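Local coordinates for paraflagellar rod component (Trypanosoma brucei, PDB 2Q0X), which is of unknown function but adopts the alpha/beta-hydrolase fold and is probably a component of the paraflagellar rod, at residues 136-141 and 223-228. Numbering follows the deposited sequence.
Sequences TRVILH and IKVPLL
Val138 and Leu227, and after them Ile139 and Leu228, lie level on neighbouring parallel strands, joined by a ladder of backbone hydrogen bonds. Val138 supplies both its backbone polar groups: its N donates to Pro226 O (3.0 Å), and its O accepts from Leu228 N with an N-H...O angle of 167°. Leu140 N then reaches Leu228 O at 2.9 Å. Pro226 comes just before strand 227-232; with no N-H to offer Thr136 O, it sets CD 3.3 Å from that oxygen, while its own carbonyl begins the ladder. Thr136 O also takes a weak hydrogen bond from Arg137 NE; the guanidinium NH1 of that residue forms a salt bridge with Asp295.

In this pairing beta-branched Val138 and Ile139 suit extended backbone, while the longer leucines reach across to the neighbouring strand. With chi1 at 176°, Val138 sends its methyls to different partners. CG1 meets Leu227 CD1 at 3.9 Å; CG2 meets Val225 CG2, the two valines crossing nearly at right angles. Leu140 CD1 touches the CD1 methyls of Leu227 and Ile223. From helix 119-128, Leu126 packs on Val138 and Ile223, and Phe123 on Leu140 and Ile223. On the other face, Ile139 CG2 touches Leu228 CD2 at 4.1 Å, and Phe290 of helix 280-299 packs against both residues.

Strands 135-143 and 227-232 are thus parallel neighbours, sixth and seventh in the mixed eight-stranded sheet of order 1-2-4-3-5-6-7-8 that marks the alpha/beta-hydrolase fold.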
loop_
_atom_site.group_PDB
_atom_site.type_symbol
_atom_site.label_atom_id
_atom_site.label_comp_id
_atom_site.label_asym_id
_atom_site.label_seq_id
_atom_site.Cartn_x
_atom_site.Cartn_y
_atom_site.Cartn_z
ATOM N N THR A 136 20.445 15.900 5.542
ATOM C CA THR A 136 21.114 16.702 6.578
ATOM C C THR A 136 20.752 16.304 8.009
ATOM O O THR A 136 21.377 16.746 8.966
ATOM C CB THR A 136 20.840 18.215 6.389
ATOM O OG1 THR A 136 19.437 18.435 6.321
ATOM C CG2 THR A 136 21.494 18.759 5.124
ATOM N N ARG A 137 19.738 15.471 8.151
ATOM C CA ARG A 137 19.294 15.001 9.461
ATOM C C ARG A 137 18.686 13.653 9.270
ATOM O O ARG A 137 18.093 13.373 8.244
ATOM C CB ARG A 137 18.232 15.926 10.096
ATOM C CG ARG A 137 18.765 17.191 10.730
ATOM C CD ARG A 137 18.786 18.340 9.744
ATOM N NE ARG A 137 19.944 19.238 9.935
ATOM C CZ ARG A 137 19.871 20.423 10.511
ATOM N NH1 ARG A 137 18.727 20.858 10.994
ATOM N NH2 ARG A 137 20.929 21.177 10.604
ATOM N N VAL A 138 18.847 12.817 10.282
ATOM C CA VAL A 138 18.236 11.518 10.306
ATOM C C VAL A 138 17.489 11.355 11.633
ATOM O O VAL A 138 17.989 11.713 12.690
ATOM C CB VAL A 138 19.285 10.399 10.089
ATOM C CG1 VAL A 138 18.645 9.049 10.201
ATOM C CG2 VAL A 138 19.993 10.564 8.686
ATOM N N ILE A 139 16.276 10.819 11.555
ATOM C CA ILE A 139 15.477 10.505 12.732
ATOM C C ILE A 139 15.042 9.056 12.625
ATOM O O ILE A 139 14.409 8.682 11.652
ATOM C CB ILE A 139 14.192 11.410 12.823
ATOM C CG1 ILE A 139 14.553 12.900 12.841
ATOM C CG2 ILE A 139 13.326 10.988 14.023
ATOM C CD1 ILE A 139 13.505 13.825 12.179
ATOM N N LEU A 140 15.351 8.256 13.633
ATOM C CA LEU A 140 14.982 6.855 13.611
ATOM C C LEU A 140 14.224 6.492 14.873
ATOM O O LEU A 140 14.643 6.815 15.979
ATOM C CB LEU A 140 16.218 5.958 13.474
ATOM C CG LEU A 140 17.210 6.253 12.340
ATOM C CD1 LEU A 140 18.477 5.418 12.481
ATOM C CD2 LEU A 140 16.576 6.078 11.016
ATOM N N HIS A 141 13.104 5.805 14.690
ATOM C CA HIS A 141 12.302 5.295 15.802
ATOM C C HIS A 141 12.366 3.794 15.801
ATOM O O HIS A 141 12.278 3.155 14.746
ATOM C CB HIS A 141 10.844 5.773 15.736
ATOM C CG HIS A 141 10.004 5.323 16.899
ATOM N ND1 HIS A 141 9.488 4.048 16.993
ATOM C CD2 HIS A 141 9.612 5.970 18.021
ATOM C CE1 HIS A 141 8.803 3.935 18.116
ATOM N NE2 HIS A 141 8.869 5.085 18.762
ATOM N N ILE A 223 26.213 7.186 9.319
ATOM C CA ILE A 223 25.414 8.398 9.463
ATOM C C ILE A 223 26.367 9.531 9.812
ATOM O O ILE A 223 26.984 9.527 10.882
ATOM C CB ILE A 223 24.334 8.233 10.587
ATOM C CG1 ILE A 223 23.389 7.054 10.284
ATOM C CG2 ILE A 223 23.510 9.492 10.772
ATOM C CD1 ILE A 223 22.270 6.924 11.296
ATOM N N LYS A 224 26.492 10.493 8.902
ATOM C CA LYS A 224 27.499 11.551 9.010
ATOM C C LYS A 224 26.882 12.903 9.339
ATOM O O LYS A 224 27.556 13.938 9.278
ATOM C CB LYS A 224 28.267 11.689 7.698
ATOM C CG LYS A 224 28.793 10.379 7.111
ATOM C CD LYS A 224 29.762 9.719 8.029
ATOM C CE LYS A 224 30.688 8.769 7.265
ATOM N NZ LYS A 224 31.292 7.790 8.222
ATOM N N VAL A 225 25.613 12.886 9.712
ATOM C CA VAL A 225 24.870 14.097 10.009
ATOM C C VAL A 225 24.143 13.880 11.328
ATOM O O VAL A 225 24.133 12.770 11.848
ATOM C CB VAL A 225 23.896 14.456 8.845
ATOM C CG1 VAL A 225 24.708 14.706 7.556
ATOM C CG2 VAL A 225 22.814 13.375 8.650
ATOM N N PRO A 226 23.560 14.948 11.896
ATOM C CA PRO A 226 22.897 14.790 13.174
ATOM C C PRO A 226 21.764 13.738 13.191
ATOM O O PRO A 226 20.990 13.598 12.232
ATOM C CB PRO A 226 22.390 16.201 13.476
ATOM C CG PRO A 226 23.302 17.112 12.709
ATOM C CD PRO A 226 23.540 16.354 11.443
ATOM N N LEU A 227 21.714 13.001 14.295
ATOM C CA LEU A 227 20.879 11.837 14.434
ATOM C C LEU A 227 20.030 11.975 15.704
ATOM O O LEU A 227 20.547 12.334 16.759
ATOM C CB LEU A 227 21.774 10.605 14.513
ATOM C CG LEU A 227 21.100 9.279 14.854
ATOM C CD1 LEU A 227 20.132 8.943 13.777
ATOM C CD2 LEU A 227 22.199 8.203 15.015
ATOM N N LEU A 228 18.714 11.771 15.564
ATOM C CA LEU A 228 17.826 11.574 16.706
ATOM C C LEU A 228 17.409 10.119 16.681
ATOM O O LEU A 228 16.840 9.653 15.715
ATOM C CB LEU A 228 16.601 12.497 16.624
ATOM C CG LEU A 228 15.468 12.338 17.667
ATOM C CD1 LEU A 228 15.968 12.623 19.094
ATOM C CD2 LEU A 228 14.233 13.241 17.324
#